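Local coordinates for protein DNA polymerase III subunit beta (Helicobacter pylori 26695, PDB 4S3I) that confers processivity on DNA polymerases and tethers them and other proteins to DNA, acting as a ring-shaped dimer that slides along the duplex, at residues Val340-Glu345 against Leu351-Leu356; Leu180-Leu185 against Pro245-Ile250; Leu261-Phe266 against Glu329-Leu334; Glu268-Cys273 against Ser278-Thr283; Met161-Lys166 against Phe217-Asp222. All coordinates share one frame; numbering follows the deposited sequence.

Interaction 1: residues Val340-Glu345 against Leu351-Leu356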
# COMPACT_ATOMS: atom_id res chain seq x y z
N VAL A 340 26.60 -5.75 19.95
CA VAL A 340 28.00 -5.48 20.10
C VAL A 340 28.52 -4.86 18.83
O VAL A 340 28.30 -5.39 17.73
CB VAL A 340 28.78 -6.74 20.45
CG1 VAL A 340 30.28 -6.44 20.48
CG2 VAL A 340 28.30 -7.28 21.79
N LEU A 341 29.19 -3.73 18.99
CA LEU A 341 29.82 -3.05 17.88
C LEU A 341 31.32 -3.28 18.02
O LEU A 341 31.93 -2.83 19.00
CB LEU A 341 29.51 -1.55 17.94
CG LEU A 341 30.31 -0.67 16.99
CD1 LEU A 341 29.95 -0.99 15.57
CD2 LEU A 341 30.05 0.82 17.28
N ARG A 342 31.93 -3.98 17.06
CA ARG A 342 33.37 -4.25 17.11
C ARG A 342 34.11 -3.42 16.07
O ARG A 342 33.78 -3.46 14.88
CB ARG A 342 33.67 -5.74 16.89
CG ARG A 342 32.92 -6.68 17.80
CD ARG A 342 33.52 -8.09 17.75
NE ARG A 342 32.63 -9.07 18.36
CZ ARG A 342 32.56 -9.31 19.67
NH1 ARG A 342 33.33 -8.64 20.52
NH2 ARG A 342 31.70 -10.21 20.14
N CYS A 343 35.13 -2.70 16.51
CA CYS A 343 35.83 -1.75 15.63
C CYS A 343 37.34 -1.87 15.74
O CYS A 343 37.88 -2.29 16.77
CB CYS A 343 35.48 -0.31 16.02
SG CYS A 343 33.73 0.15 15.94
N ASN A 344 38.02 -1.45 14.68
CA ASN A 344 39.44 -1.16 14.73
C ASN A 344 39.58 0.33 14.46
O ASN A 344 38.98 1.14 15.16
CB ASN A 344 40.21 -2.01 13.72
CG ASN A 344 40.20 -3.47 14.08
OD1 ASN A 344 40.54 -3.84 15.21
ND2 ASN A 344 39.78 -4.32 13.15
N GLU A 345 40.34 0.70 13.44
CA GLU A 345 40.45 2.11 13.05
C GLU A 345 39.13 2.62 12.45
O GLU A 345 38.35 1.84 11.88
CB GLU A 345 41.61 2.29 12.07
CG GLU A 345 42.58 3.42 12.44
CD GLU A 345 43.05 3.34 13.89
OE1 GLU A 345 42.90 4.35 14.61
OE2 GLU A 345 43.57 2.28 14.29
N LEU A 351 32.03 -4.35 12.74
CA LEU A 351 31.12 -5.48 12.81
C LEU A 351 29.97 -5.17 13.76
O LEU A 351 30.18 -4.56 14.81
CB LEU A 351 31.87 -6.73 13.30
CG LEU A 351 31.15 -8.09 13.19
CD1 LEU A 351 31.16 -8.55 11.74
CD2 LEU A 351 31.77 -9.15 14.10
N ILE A 352 28.77 -5.58 13.38
CA ILE A 352 27.61 -5.51 14.28
C ILE A 352 27.07 -6.91 14.48
O ILE A 352 26.86 -7.63 13.51
CB ILE A 352 26.51 -4.57 13.70
CG1 ILE A 352 26.97 -3.11 13.77
CG2 ILE A 352 25.19 -4.73 14.45
CD1 ILE A 352 26.08 -2.14 13.02
N GLN A 353 26.87 -7.31 15.73
CA GLN A 353 26.35 -8.65 15.99
C GLN A 353 25.58 -8.68 17.30
O GLN A 353 25.61 -7.71 18.07
CB GLN A 353 27.47 -9.70 15.96
CG GLN A 353 28.43 -9.62 17.12
CD GLN A 353 29.64 -10.55 16.95
OE1 GLN A 353 30.53 -10.58 17.80
NE2 GLN A 353 29.68 -11.30 15.84
N GLU A 354 24.87 -9.78 17.55
CA GLU A 354 24.08 -9.89 18.75
C GLU A 354 25.01 -9.89 19.96
O GLU A 354 26.18 -10.24 19.86
CB GLU A 354 23.24 -11.18 18.77
CG GLU A 354 22.20 -11.29 17.66
CD GLU A 354 21.18 -12.41 17.89
OE1 GLU A 354 21.34 -13.19 18.86
OE2 GLU A 354 20.21 -12.50 17.11
N SER A 355 24.46 -9.49 21.10
CA SER A 355 25.13 -9.73 22.36
C SER A 355 25.12 -11.24 22.54
O SER A 355 24.14 -11.91 22.14
CB SER A 355 24.35 -9.03 23.48
OG SER A 355 24.99 -9.17 24.73
N LEU A 356 26.18 -11.80 23.11
CA LEU A 356 26.28 -13.26 23.31
C LEU A 356 26.11 -14.05 22.00
O LEU A 356 25.47 -15.11 22.00
CB LEU A 356 25.23 -13.77 24.31
CG LEU A 356 25.11 -13.14 25.70
CD1 LEU A 356 24.09 -13.92 26.53
CD2 LEU A 356 26.44 -13.10 26.41
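V340, L341 and R342 pair with Q353, I352 and L351 in antiparallel register, the axes of the two short strands approaching to 4.9 Å with their directions 152° apart. V340/Q353 and R342/L351 are hydrogen-bonded pairs sharing four backbone bonds, among them V340 N to Q353 O at 2.9 Å. L341/I352 between them is a non-hydrogen-bonded pair, where L341 CA makes a CA-H...O contact of 3.4 Å with L351 O. On the face that carries V340, R342, L351 and Q353, the arginine chain runs extended from CG to NE and presents its guanidinium side-on to one amide oxygen: R342 NE to Q353 OE1 and R342 NH2 to Q353 OE1 both measure 2.6 Å, and both bonds are bent. The oxygen lies close to the guanidinium plane, but the amide is turned 82° against it; NH2 lies in the carbonyl plane, NE above it. With CG between its backbone N and carbonyl carbon (chi1 70°), Q353 swings its chain end toward this group. The two strands form a beta hairpin of the C-terminal domain, flanked by strands 257-262 and 368-371; S258 OG of the one bonds R342 NH1 and S368 OG of the other bonds Q353 NE2. V340 CG1 sits 3.7 Å above the centre of the R342 guanidinium. On the other face, L341 CD1 touches I352 CG1 at 4.1 Å, and I352 packs against F327, A330 and L331.

Interaction 2: residues Leu180-Leu185 against Pro245-Ile250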
# COMPACT_ATOMS: atom_id res chain seq x y z
N LEU A 180 28.37 -7.03 4.41
CA LEU A 180 28.37 -8.48 4.27
C LEU A 180 27.73 -9.00 5.53
O LEU A 180 28.12 -8.63 6.64
CB LEU A 180 29.81 -8.98 4.14
CG LEU A 180 30.05 -10.48 4.05
CD1 LEU A 180 31.09 -10.78 3.00
CD2 LEU A 180 30.49 -11.00 5.40
N SER A 181 26.70 -9.83 5.36
CA SER A 181 26.02 -10.43 6.50
C SER A 181 26.17 -11.92 6.39
O SER A 181 26.07 -12.49 5.29
CB SER A 181 24.54 -10.05 6.55
OG SER A 181 24.40 -8.68 6.88
N TYR A 182 26.41 -12.56 7.53
CA TYR A 182 26.66 -14.00 7.53
C TYR A 182 26.14 -14.65 8.79
O TYR A 182 25.88 -13.98 9.80
CB TYR A 182 28.15 -14.29 7.39
CG TYR A 182 28.98 -13.81 8.56
CD1 TYR A 182 29.52 -12.53 8.58
CD2 TYR A 182 29.23 -14.64 9.65
CE1 TYR A 182 30.28 -12.08 9.64
CE2 TYR A 182 29.99 -14.21 10.72
CZ TYR A 182 30.51 -12.92 10.71
OH TYR A 182 31.27 -12.47 11.77
N THR A 183 25.98 -15.96 8.73
CA THR A 183 25.69 -16.72 9.92
C THR A 183 26.24 -18.11 9.72
O THR A 183 26.40 -18.58 8.59
CB THR A 183 24.19 -16.78 10.24
OG1 THR A 183 23.99 -17.39 11.52
CG2 THR A 183 23.44 -17.59 9.18
N GLN A 184 26.58 -18.74 10.83
CA GLN A 184 27.05 -20.11 10.78
C GLN A 184 26.06 -20.95 11.58
O GLN A 184 25.84 -20.71 12.77
CB GLN A 184 28.48 -20.20 11.32
CG GLN A 184 29.23 -21.45 10.85
CD GLN A 184 30.74 -21.25 10.83
OE1 GLN A 184 31.29 -20.69 9.88
NE2 GLN A 184 31.41 -21.71 11.88
N LEU A 185 25.44 -21.92 10.91
CA LEU A 185 24.47 -22.79 11.56
C LEU A 185 25.14 -24.13 11.88
O LEU A 185 25.48 -24.90 10.98
CB LEU A 185 23.26 -23.01 10.67
CG LEU A 185 22.62 -21.71 10.17
CD1 LEU A 185 21.68 -21.98 9.01
CD2 LEU A 185 21.89 -21.04 11.30
N PRO A 245 32.76 -15.22 -3.57
CA PRO A 245 34.03 -14.84 -2.94
C PRO A 245 34.14 -15.41 -1.53
O PRO A 245 33.12 -15.49 -0.85
CB PRO A 245 33.93 -13.31 -2.87
CG PRO A 245 32.44 -13.01 -2.91
CD PRO A 245 31.88 -14.07 -3.83
N ASP A 246 35.33 -15.81 -1.09
CA ASP A 246 35.44 -16.27 0.29
C ASP A 246 35.33 -15.10 1.26
O ASP A 246 36.21 -14.23 1.33
CB ASP A 246 36.71 -17.09 0.55
CG ASP A 246 36.61 -17.92 1.83
OD1 ASP A 246 35.52 -17.95 2.44
OD2 ASP A 246 37.62 -18.56 2.20
N TYR A 247 34.23 -15.07 2.00
CA TYR A 247 33.97 -13.99 2.93
C TYR A 247 34.91 -14.03 4.12
O TYR A 247 35.14 -13.02 4.78
CB TYR A 247 32.51 -14.03 3.39
CG TYR A 247 32.21 -15.03 4.48
CD1 TYR A 247 31.88 -16.35 4.18
CD2 TYR A 247 32.23 -14.65 5.82
CE1 TYR A 247 31.59 -17.26 5.17
CE2 TYR A 247 31.94 -15.56 6.82
CZ TYR A 247 31.62 -16.86 6.49
OH TYR A 247 31.34 -17.76 7.49
N GLN A 248 35.46 -15.21 4.41
CA GLN A 248 36.33 -15.38 5.57
C GLN A 248 37.60 -14.55 5.46
O GLN A 248 38.12 -14.06 6.46
CB GLN A 248 36.69 -16.85 5.75
CG GLN A 248 36.65 -17.30 7.19
CD GLN A 248 35.24 -17.44 7.70
OE1 GLN A 248 34.35 -17.89 6.98
NE2 GLN A 248 35.01 -17.05 8.96
N LYS A 249 38.08 -14.39 4.23
CA LYS A 249 39.32 -13.68 3.97
C LYS A 249 39.21 -12.17 4.18
O LYS A 249 40.22 -11.47 4.28
CB LYS A 249 39.81 -13.98 2.54
CG LYS A 249 39.62 -15.43 2.09
CD LYS A 249 40.76 -16.36 2.51
CE LYS A 249 40.66 -16.83 3.97
NZ LYS A 249 39.93 -18.12 4.14
N ILE A 250 37.98 -11.67 4.26
CA ILE A 250 37.71 -10.24 4.40
C ILE A 250 37.40 -9.85 5.85
O ILE A 250 37.55 -8.69 6.22
CB ILE A 250 36.53 -9.80 3.51
CG1 ILE A 250 36.27 -10.85 2.42
CG2 ILE A 250 36.80 -8.42 2.92
CD1 ILE A 250 35.40 -10.36 1.26
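Y247 lies against three residues of strand 179-185 that point the same way, L180, Y182 and Q184, and each meets a different part of it. L180 CD1 reaches Y247 CB at 3.6 Å, while L180 CD2 comes to 4.1 Å from Y247 CD2. Farther out along the tyrosine, Y247 CE2 stands 3.8 Å above the plane of the Y182 ring, displaced toward its rim; Y182 CG is the nearest ring atom. The two rings are inclined by 31° with their centroids 5.3 Å apart. At the far end Y247 OH comes to 3.8 Å from Q184 OE1, an oxygen that has a weak hydrogen bond from S171. Both tyrosines hold CG between backbone N and carbonyl carbon (chi1 65° in Y182, 80° in Y247), which turns the two rings to meet. In the next shell, V173 of the adjacent strand 169-175 packs on both tyrosines, and L251 packs on Y182. The backbone that carries Y247 has helical torsions, with I250 N bonded to Y247 O. The segment belongs to the link between strands 233-238 and 257-262, from the central to the C-terminal domain. Carbon-carbon and ring contacts make up the seat of Y247 on strand 179-185, so the fit depends on shape and burial of apolar surface more than on directed polar bonds.

Interaction 3: residues Leu261-Phe266 against Glu329-Leu334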
# COMPACT_ATOMS: atom_id res chain seq x y z
N LEU A 261 26.04 -2.17 23.32
CA LEU A 261 25.20 -0.96 23.20
C LEU A 261 23.72 -1.31 23.09
O LEU A 261 23.37 -2.45 22.80
CB LEU A 261 25.64 -0.16 21.98
CG LEU A 261 27.12 0.23 21.97
CD1 LEU A 261 27.61 0.56 20.57
CD2 LEU A 261 27.37 1.43 22.92
N GLY A 262 22.84 -0.32 23.29
CA GLY A 262 21.41 -0.57 23.28
C GLY A 262 20.84 -0.55 21.87
O GLY A 262 20.96 0.46 21.15
N LYS A 263 20.20 -1.65 21.47
CA LYS A 263 19.74 -1.78 20.09
C LYS A 263 18.65 -0.76 19.74
O LYS A 263 18.80 -0.01 18.77
CB LYS A 263 19.23 -3.21 19.80
CG LYS A 263 18.85 -3.42 18.32
CD LYS A 263 18.25 -4.84 18.04
CE LYS A 263 16.90 -5.06 18.71
NZ LYS A 263 16.43 -6.51 18.59
N GLU A 264 17.57 -0.73 20.52
CA GLU A 264 16.43 0.13 20.21
C GLU A 264 16.78 1.61 20.35
O GLU A 264 16.30 2.44 19.57
CB GLU A 264 15.21 -0.24 21.06
CG GLU A 264 14.57 -1.58 20.71
CD GLU A 264 14.20 -1.73 19.22
OE1 GLU A 264 13.68 -0.77 18.61
OE2 GLU A 264 14.44 -2.81 18.64
N GLU A 265 17.61 1.95 21.34
CA GLU A 265 18.06 3.34 21.45
C GLU A 265 18.86 3.77 20.23
O GLU A 265 18.69 4.89 19.73
CB GLU A 265 18.90 3.56 22.71
CG GLU A 265 18.09 3.69 23.98
CD GLU A 265 18.96 4.15 25.16
OE1 GLU A 265 20.12 3.70 25.25
OE2 GLU A 265 18.46 4.96 25.97
N PHE A 266 19.75 2.91 19.77
CA PHE A 266 20.49 3.21 18.55
C PHE A 266 19.58 3.32 17.31
O PHE A 266 19.78 4.22 16.50
CB PHE A 266 21.65 2.21 18.34
CG PHE A 266 22.94 2.68 18.96
CD1 PHE A 266 23.05 2.79 20.35
CD2 PHE A 266 24.00 3.06 18.17
CE1 PHE A 266 24.24 3.27 20.94
CE2 PHE A 266 25.19 3.53 18.75
CZ PHE A 266 25.30 3.64 20.14
N GLU A 329 19.73 -1.55 9.17
CA GLU A 329 19.43 -2.90 8.70
C GLU A 329 20.21 -3.94 9.49
O GLU A 329 19.70 -5.00 9.80
CB GLU A 329 19.63 -3.02 7.18
CG GLU A 329 18.62 -2.16 6.41
CD GLU A 329 18.61 -2.41 4.90
OE1 GLU A 329 17.55 -2.20 4.28
OE2 GLU A 329 19.66 -2.79 4.34
N ALA A 330 21.46 -3.62 9.85
CA ALA A 330 22.24 -4.57 10.66
C ALA A 330 21.59 -4.79 12.02
O ALA A 330 21.58 -5.90 12.55
CB ALA A 330 23.67 -4.08 10.81
N LEU A 331 21.00 -3.74 12.58
CA LEU A 331 20.34 -3.86 13.88
C LEU A 331 19.03 -4.65 13.75
O LEU A 331 18.68 -5.46 14.61
CB LEU A 331 20.09 -2.48 14.50
CG LEU A 331 21.33 -1.66 14.87
CD1 LEU A 331 20.89 -0.35 15.49
CD2 LEU A 331 22.28 -2.43 15.82
N ASN A 332 18.28 -4.38 12.67
CA ASN A 332 17.04 -5.12 12.41
C ASN A 332 17.26 -6.64 12.35
O ASN A 332 16.38 -7.42 12.69
CB ASN A 332 16.40 -4.65 11.09
CG ASN A 332 15.94 -3.20 11.14
OD1 ASN A 332 15.72 -2.64 12.22
ND2 ASN A 332 15.77 -2.59 9.96
N ALA A 333 18.45 -7.05 11.92
CA ALA A 333 18.76 -8.47 11.77
C ALA A 333 19.09 -9.17 13.10
O ALA A 333 19.33 -10.38 13.12
CB ALA A 333 19.89 -8.66 10.80
N LEU A 334 19.12 -8.41 14.19
CA LEU A 334 19.52 -8.94 15.51
C LEU A 334 18.33 -9.29 16.38
O LEU A 334 17.37 -8.53 16.45
CB LEU A 334 20.36 -7.91 16.26
CG LEU A 334 21.57 -7.40 15.49
CD1 LEU A 334 22.30 -6.40 16.36
CD2 LEU A 334 22.47 -8.58 15.13
O HOH W 1 15.92 -5.80 15.74
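K263 stretches from the first turn of helix 263-273 across L331, in the last turn of helix 324-332, and L334 just beyond it. A chi1 of -175° sends the chain from CB out toward the second helix, where it slides past L331 in the opposite direction, K263 CG passing 4.1 Å from L331 CB. The next carbon, K263 CD, lies 3.5 Å from L331 O and 4.1 Å from L334 CB. A bend at chi3 (67°) then turns CE and the ammonium group toward carbonyls. K263 NZ bonds L334 O at 3.1 Å, from above the carbonyl plane and not on a lone pair, and it also bonds T336 O, just beyond the segment. A water joins in: it accepts from K263 NZ at 3.0 Å and donates to L331 O at 3.0 Å. The positive charge thus sits just past the C-terminal end of helix 324-332, where the helix dipole would probably be favourable to it. Helices 263-273 and 324-332 are the helical pair of the C-terminal domain; in this family such pairs line the inner wall of the ring around DNA. G262 is the N-cap residue of the first helix, and F266 N bonds G262 O. One turn on along the helix, F266 CB meets L331 CD1 at 3.9 Å, while the F266 ring leads away to edge-to-face contacts with F291 and F339. L331 itself also packs on F339.

Interaction 4: residues Glu268-Cys273 against Ser278-Thr283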
# COMPACT_ATOMS: atom_id res chain seq x y z
N GLU A 268 16.48 4.19 17.24
CA GLU A 268 15.67 5.39 17.39
C GLU A 268 16.52 6.64 17.08
O GLU A 268 16.06 7.57 16.40
CB GLU A 268 15.10 5.43 18.81
CG GLU A 268 14.08 6.51 19.06
CD GLU A 268 13.64 6.54 20.53
OE1 GLU A 268 12.82 7.41 20.88
OE2 GLU A 268 14.13 5.69 21.32
N SER A 269 17.76 6.64 17.54
CA SER A 269 18.65 7.78 17.37
C SER A 269 19.08 7.93 15.91
O SER A 269 19.13 9.05 15.39
CB SER A 269 19.86 7.64 18.29
OG SER A 269 19.46 7.72 19.65
N ILE A 270 19.39 6.81 15.28
CA ILE A 270 19.79 6.79 13.87
C ILE A 270 18.66 7.22 12.93
O ILE A 270 18.88 8.02 12.01
CB ILE A 270 20.33 5.41 13.49
CG1 ILE A 270 21.69 5.21 14.18
CG2 ILE A 270 20.48 5.28 11.98
CD1 ILE A 270 22.13 3.77 14.24
N LYS A 271 17.46 6.71 13.16
CA LYS A 271 16.30 7.16 12.39
C LYS A 271 16.11 8.65 12.53
O LYS A 271 15.81 9.36 11.56
CB LYS A 271 15.03 6.43 12.84
CG LYS A 271 15.00 4.97 12.47
CD LYS A 271 13.78 4.27 13.07
CE LYS A 271 13.76 2.79 12.67
NZ LYS A 271 12.77 1.98 13.45
N LEU A 272 16.29 9.14 13.75
CA LEU A 272 16.11 10.55 14.06
C LEU A 272 17.03 11.43 13.22
O LEU A 272 16.60 12.43 12.65
CB LEU A 272 16.38 10.78 15.55
CG LEU A 272 16.08 12.17 16.09
CD1 LEU A 272 14.74 12.59 15.55
CD2 LEU A 272 16.05 12.18 17.62
N CYS A 273 18.31 11.07 13.13
CA CYS A 273 19.25 11.88 12.34
C CYS A 273 19.05 11.64 10.85
O CYS A 273 19.35 12.50 10.02
CB CYS A 273 20.71 11.59 12.75
SG CYS A 273 21.09 12.11 14.44
N SER A 278 21.85 10.79 5.05
CA SER A 278 21.94 9.34 4.81
C SER A 278 23.14 8.77 5.54
O SER A 278 23.26 7.55 5.73
CB SER A 278 22.04 9.04 3.32
OG SER A 278 23.31 9.41 2.82
N THR A 279 24.05 9.66 5.94
CA THR A 279 25.20 9.25 6.74
C THR A 279 25.22 10.00 8.08
O THR A 279 24.72 11.12 8.20
CB THR A 279 26.54 9.47 6.00
OG1 THR A 279 26.69 10.86 5.72
CG2 THR A 279 26.58 8.67 4.69
N ILE A 280 25.82 9.36 9.07
CA ILE A 280 25.77 9.84 10.44
C ILE A 280 27.14 9.75 11.08
O ILE A 280 27.85 8.76 10.90
CB ILE A 280 24.76 9.00 11.25
CG1 ILE A 280 23.32 9.39 10.90
CG2 ILE A 280 24.98 9.14 12.75
CD1 ILE A 280 22.28 8.44 11.48
N LYS A 281 27.53 10.79 11.81
CA LYS A 281 28.73 10.71 12.64
C LYS A 281 28.37 10.22 14.04
O LYS A 281 27.64 10.90 14.79
CB LYS A 281 29.40 12.08 12.72
CG LYS A 281 30.64 12.13 13.59
CD LYS A 281 31.23 13.54 13.58
CE LYS A 281 32.39 13.68 14.54
NZ LYS A 281 32.89 15.09 14.55
N LEU A 282 28.87 9.04 14.40
CA LEU A 282 28.65 8.46 15.72
C LEU A 282 29.85 8.76 16.62
O LEU A 282 31.00 8.49 16.26
CB LEU A 282 28.49 6.94 15.61
CG LEU A 282 28.53 6.14 16.91
CD1 LEU A 282 27.31 6.48 17.77
CD2 LEU A 282 28.60 4.61 16.66
N THR A 283 29.59 9.32 17.79
CA THR A 283 30.67 9.60 18.73
C THR A 283 30.45 8.82 20.00
O THR A 283 29.47 9.05 20.71
CB THR A 283 30.77 11.08 19.09
OG1 THR A 283 31.01 11.87 17.91
CG2 THR A 283 31.91 11.29 20.09
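I280 reaches from strand 279-284 into the flank of helix 263-273, where the tip of its side chain meets I270 and C273, residues one helical turn apart. CG1 of I280 is anti to its carbonyl carbon (chi1 -76°) and the chain continues extended to CD1, so that this methyl goes farthest toward the helix. I280 CD1 lies 3.7 Å from I270 CG2 and equally 3.7 Å from C273 CB, and comes within 3.5 Å of the backbone oxygen I270 O. The two isoleucines are inclined to each other rather than aligned: a branch methyl of I270 touches the chain end of I280. C273 makes the contact through CB, not SG, and C273 CB also meets I280 CG1 at 3.9 Å. Around these three residues, A324 packs on I280, F327 and L328 of helix 324-332 pack on I270, and F291 of strand 288-293 packs on C273. Another side of the helix looks to the dimer interface: E268 forms a salt bridge with K85 of the second subunit, and L272 packs on F107 of that subunit. The arrangement is a helix laid against an antiparallel sheet, helix 263-273 and the following strand 279-284 being joined by a tight connection, as in the repeated helix-on-antiparallel-sheet domains of beta subunits.

Interaction 5: residues Met161-Lys166 against Phe217-Asp222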
# COMPACT_ATOMS: atom_id res chain seq x y z
N MET A 161 24.85 -20.59 0.27
CA MET A 161 24.71 -21.65 1.26
C MET A 161 25.92 -22.55 1.14
O MET A 161 26.09 -23.26 0.14
CB MET A 161 23.43 -22.46 1.04
CG MET A 161 22.15 -21.66 1.25
SD MET A 161 20.69 -22.59 0.77
CE MET A 161 20.55 -23.74 2.16
N GLN A 162 26.78 -22.51 2.16
CA GLN A 162 28.00 -23.30 2.15
C GLN A 162 27.89 -24.45 3.13
O GLN A 162 27.72 -24.24 4.34
CB GLN A 162 29.20 -22.42 2.51
CG GLN A 162 30.57 -23.04 2.25
CD GLN A 162 31.69 -22.02 2.39
OE1 GLN A 162 32.16 -21.46 1.39
NE2 GLN A 162 32.12 -21.77 3.62
N PHE A 163 27.95 -25.68 2.61
CA PHE A 163 27.79 -26.88 3.43
C PHE A 163 29.15 -27.46 3.78
O PHE A 163 29.95 -27.76 2.89
CB PHE A 163 26.99 -27.94 2.67
CG PHE A 163 25.56 -27.56 2.41
CD1 PHE A 163 24.56 -27.87 3.33
CD2 PHE A 163 25.21 -26.90 1.24
CE1 PHE A 163 23.24 -27.52 3.09
CE2 PHE A 163 23.88 -26.54 1.00
CZ PHE A 163 22.89 -26.86 1.93
N ASP A 164 29.40 -27.63 5.07
CA ASP A 164 30.56 -28.39 5.55
C ASP A 164 30.07 -29.69 6.18
O ASP A 164 29.64 -29.69 7.34
CB ASP A 164 31.36 -27.57 6.57
CG ASP A 164 32.65 -28.26 7.01
OD1 ASP A 164 32.65 -29.48 7.29
OD2 ASP A 164 33.68 -27.56 7.08
N GLN A 165 30.13 -30.78 5.42
CA GLN A 165 29.66 -32.08 5.89
C GLN A 165 30.43 -32.55 7.13
O GLN A 165 29.84 -33.09 8.06
CB GLN A 165 29.72 -33.12 4.76
CG GLN A 165 30.05 -34.56 5.20
CD GLN A 165 28.84 -35.33 5.70
OE1 GLN A 165 28.83 -35.84 6.83
NE2 GLN A 165 27.81 -35.44 4.86
N LYS A 166 31.74 -32.32 7.13
CA LYS A 166 32.59 -32.84 8.21
C LYS A 166 32.22 -32.22 9.54
O LYS A 166 32.11 -32.92 10.56
CB LYS A 166 34.07 -32.56 7.92
CG LYS A 166 34.96 -33.77 8.13
CD LYS A 166 34.92 -34.68 6.91
CE LYS A 166 34.57 -36.13 7.26
NZ LYS A 166 33.11 -36.31 7.52
N PHE A 217 10.78 -28.84 6.39
CA PHE A 217 10.90 -29.06 4.96
C PHE A 217 12.26 -29.67 4.68
O PHE A 217 13.15 -29.64 5.53
CB PHE A 217 10.71 -27.77 4.15
CG PHE A 217 11.68 -26.66 4.52
CD1 PHE A 217 11.33 -25.71 5.48
CD2 PHE A 217 12.93 -26.56 3.90
CE1 PHE A 217 12.21 -24.69 5.82
CE2 PHE A 217 13.81 -25.53 4.24
CZ PHE A 217 13.45 -24.59 5.20
N SER A 218 12.43 -30.25 3.49
CA SER A 218 13.73 -30.74 3.10
C SER A 218 14.34 -29.76 2.11
O SER A 218 13.61 -29.04 1.42
CB SER A 218 13.60 -32.11 2.45
OG SER A 218 12.84 -32.01 1.27
N PHE A 219 15.66 -29.72 2.05
CA PHE A 219 16.37 -28.95 1.05
C PHE A 219 17.35 -29.89 0.39
O PHE A 219 18.16 -30.53 1.09
CB PHE A 219 17.12 -27.76 1.68
CG PHE A 219 18.05 -27.05 0.72
CD1 PHE A 219 19.32 -27.56 0.42
CD2 PHE A 219 17.67 -25.85 0.12
CE1 PHE A 219 20.17 -26.89 -0.47
CE2 PHE A 219 18.51 -25.18 -0.76
CZ PHE A 219 19.76 -25.70 -1.05
N LYS A 220 17.30 -29.98 -0.93
CA LYS A 220 18.23 -30.82 -1.68
C LYS A 220 18.78 -30.09 -2.89
O LYS A 220 18.10 -29.26 -3.49
CB LYS A 220 17.56 -32.11 -2.14
CG LYS A 220 17.00 -32.98 -1.04
CD LYS A 220 15.80 -33.76 -1.56
CE LYS A 220 15.30 -34.78 -0.55
NZ LYS A 220 16.24 -35.92 -0.42
N SER A 221 20.00 -30.46 -3.28
CA SER A 221 20.61 -29.85 -4.45
C SER A 221 21.53 -30.82 -5.18
O SER A 221 22.19 -31.67 -4.57
CB SER A 221 21.38 -28.60 -4.06
OG SER A 221 22.01 -28.06 -5.21
N ASP A 222 21.57 -30.68 -6.50
CA ASP A 222 22.48 -31.49 -7.30
C ASP A 222 23.60 -30.63 -7.86
O ASP A 222 24.36 -31.06 -8.74
CB ASP A 222 21.74 -32.23 -8.42
CG ASP A 222 21.02 -31.29 -9.38
OD1 ASP A 222 20.95 -30.07 -9.12
OD2 ASP A 222 20.52 -31.78 -10.42
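M161 and F163 of strand 158-164 meet F219 of strand 217-221 in the hydrophobic interior of the central domain, where two antiparallel sheets face each other. The backbones stay well apart, the closest CA atoms, M161 CA and S221 CA, being 10.8 Å from each other, so the contact is made by side chains alone. M161 and F219 approach from opposite directions. The methionine bends at its last torsion (chi3 75°), which carries its methyl over the phenylalanine: M161 CE is 3.9 Å from the centroid of the F219 ring and only 14° off the ring normal, a CH-pi contact displaced slightly toward the rim. The sulfur takes part obliquely, with M161 SD 4.3 Å from the F219 centroid and 3.7 Å from F219 CE2; this is a Met-aromatic contact. F163 touches another part of the same ring, its tip F163 CZ reaching F219 CE1 at 3.6 Å. The centroids of the F163 and F219 rings are 5.9 Å apart and their planes inclined by 31°. Beyond the trio, I129, A226 and I228 of its own sheet pack around F219, while V127 and I197 adjoin F163. M161 and F163 are held in register by backbone bonds to C199 and I197 of strand 196-202. Apolar side chains packed between two facing antiparallel sheets make a sandwich-like beta core, and here they join two sheets that meet in the central domain and continue into its neighbours.

How the interactions relate
From the N terminus, interaction 5 opens at 161-166 and closes at 217-222, joining two sheets that meet in the central domain and run beyond it. Interaction 2 opens inside that span, at 180-185, and closes beyond it at 245-250, so the two cross; it brings the interdomain link back onto strand 179-185. The C-terminal domain follows. Interaction 3 closes the loop from 261-266 to 329-334 between two helices, and interaction 4 nests within it, F266 CE2 touching L282 CD1 at 3.8 Å. Interaction 1 comes last, a hairpin of the sheet that also contains strands 158-164 and 179-185; it touches interactions 2, 3 and 4, but lies about 16 Å from interaction 5 at the nearest atoms.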